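Local coordinates for Glyoxalase/bleomycin resistance protein/dioxygenase (Catenulispora acidiphila, PDB 4N04) that belongs to the glyoxalase/bleomycin resistance/dioxygenase superfamily and may have dioxygenase activity, though its substrate is not established, at residues G29-P32 against T33-H37. The protein carries 1 engineered substitution. Numbering follows the deposited sequence.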
loop_
_atom_site.group_PDB
_atom_site.type_symbol
_atom_site.label_atom_id
_atom_site.label_comp_id
_atom_site.label_asym_id
_atom_site.label_seq_id
_atom_site.Cartn_x
_atom_site.Cartn_y
_atom_site.Cartn_z
ATOM N N GLY A 29 7.987 2.878 -2.318
ATOM C CA GLY A 29 9.269 3.496 -2.587
ATOM C C GLY A 29 10.042 3.823 -1.321
ATOM O O GLY A 29 10.773 4.810 -1.246
ATOM N N ALA A 30 9.862 2.989 -0.309
ATOM C CA ALA A 30 10.605 3.133 0.926
ATOM C C ALA A 30 10.791 1.765 1.528
ATOM O O ALA A 30 10.096 0.818 1.174
ATOM C CB ALA A 30 9.885 4.045 1.897
ATOM N N GLU A 31 11.759 1.671 2.423
ATOM C CA GLU A 31 12.045 0.447 3.143
ATOM C C GLU A 31 11.199 0.480 4.390
ATOM O O GLU A 31 10.815 1.561 4.849
ATOM C CB GLU A 31 13.528 0.422 3.529
ATOM C CG GLU A 31 14.458 0.244 2.352
ATOM C CD GLU A 31 14.682 -1.217 2.028
ATOM O OE1 GLU A 31 14.368 -2.062 2.898
ATOM O OE2 GLU A 31 15.169 -1.514 0.913
ATOM N N PRO A 32 10.891 -0.698 4.938
ATOM C CA PRO A 32 10.142 -0.767 6.190
ATOM C C PRO A 32 10.799 0.105 7.251
ATOM O O PRO A 32 12.024 0.115 7.346
ATOM C CB PRO A 32 10.266 -2.236 6.571
ATOM C CG PRO A 32 10.345 -2.932 5.270
ATOM C CD PRO A 32 11.088 -2.025 4.337
ATOM N N THR A 33 10.007 0.843 8.018
ATOM C CA THR A 33 10.543 1.582 9.155
ATOM C C THR A 33 11.120 0.644 10.236
ATOM O O THR A 33 12.115 0.971 10.870
ATOM C CB THR A 33 9.482 2.510 9.757
ATOM O OG1 THR A 33 8.994 3.399 8.741
ATOM C CG2 THR A 33 10.053 3.316 10.909
ATOM N N PHE A 34 10.500 -0.515 10.437
ATOM C CA PHE A 34 11.042 -1.552 11.316
ATOM C C PHE A 34 10.344 -2.886 11.132
ATOM O O PHE A 34 9.250 -2.946 10.562
ATOM C CB PHE A 34 10.996 -1.144 12.793
ATOM C CG PHE A 34 9.623 -0.817 13.310
ATOM C CD1 PHE A 34 8.925 -1.735 14.095
ATOM C CD2 PHE A 34 9.043 0.425 13.055
ATOM C CE1 PHE A 34 7.656 -1.431 14.598
ATOM C CE2 PHE A 34 7.778 0.742 13.553
ATOM C CZ PHE A 34 7.079 -0.191 14.325
ATOM N N TYR A 35 10.983 -3.951 11.620
ATOM C CA TYR A 35 10.389 -5.287 11.625
ATOM C C TYR A 35 10.109 -5.758 13.049
ATOM O O TYR A 35 11.016 -6.179 13.747
ATOM C CB TYR A 35 11.302 -6.314 10.956
ATOM C CG TYR A 35 11.687 -6.017 9.532
ATOM C CD1 TYR A 35 11.160 -6.754 8.483
ATOM C CD2 TYR A 35 12.588 -5.009 9.236
ATOM C CE1 TYR A 35 11.515 -6.492 7.175
ATOM C CE2 TYR A 35 12.949 -4.732 7.933
ATOM C CZ TYR A 35 12.416 -5.479 6.906
ATOM O OH TYR A 35 12.790 -5.197 5.611
ATOM N N PRO A 36 8.843 -5.694 13.480
ATOM C CA PRO A 36 8.435 -6.273 14.765
ATOM C C PRO A 36 8.893 -7.725 14.917
ATOM O O PRO A 36 9.303 -8.109 16.004
ATOM C CB PRO A 36 6.911 -6.208 14.703
ATOM C CG PRO A 36 6.632 -5.054 13.815
ATOM C CD PRO A 36 7.721 -5.043 12.783
ATOM N N HIS A 37 8.811 -8.522 13.855
ATOM C CA HIS A 37 9.452 -9.832 13.840
ATOM C C HIS A 37 9.846 -10.218 12.418
ATOM O O HIS A 37 9.910 -9.358 11.546
ATOM C CB HIS A 37 8.600 -10.906 14.524
ATOM C CG HIS A 37 7.336 -11.246 13.801
ATOM N ND1 HIS A 37 7.302 -12.099 12.719
ATOM C CD2 HIS A 37 6.055 -10.870 14.023
ATOM C CE1 HIS A 37 6.057 -12.222 12.295
ATOM N NE2 HIS A 37 5.279 -11.487 13.070
#
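The phenol oxygen of Tyr-35 rests against the proline of this surface turn, Tyr-35 OH lying 3.4 Å from Pro-32 CG; the nearby carboxylate oxygen Glu-31 OE1 is engaged instead by Arg-25 of helix 17-28 in a salt bridge, and at 4.4 Å from Tyr-35 OH it is too far for a hydrogen bond. What joins the tyrosine to the turn is mainly dispersion. The pyrrolidine approaches the phenol end of the ring obliquely, Pro-32 CG coming within 3.7 Å of Tyr-35 CZ. Pro-32 CB makes an off-centre CH-pi contact, 4.3 Å from the centroid of the Tyr-35 ring and 28° off its normal. A first torsion that sets Tyr-35 CG anti to its own carbonyl carbon (chi1 -58°) carries the ring back along the chain to the proline three residues earlier. Leu-21 of the same helix touches both partners, and Ala-41 and Trp-43 of strand 40-46 also pack on Pro-32.

Between Pro-32 and Tyr-35 the chain enters the edge strand 34-37 through a classic beta bulge, with Thr-33 and Phe-34 both facing Val-42. Thr-33 OG1 is hydrogen-bonded to the backbone N of Gln-44, and Thr-33 CG2 meets the edge of the Phe-34 ring in its plane. The turn thus links helix 17-28 to an outermost strand of the N-terminal sheet, a connection within the beta-alpha-beta-beta-beta module characteristic of the superfamily. Its chemistry implies mixed anchoring to helix and sheet, polar through Glu-31 and Thr-33 and apolar through Pro-32, whereas the Pro-32/Tyr-35 contact itself rests on packing alone.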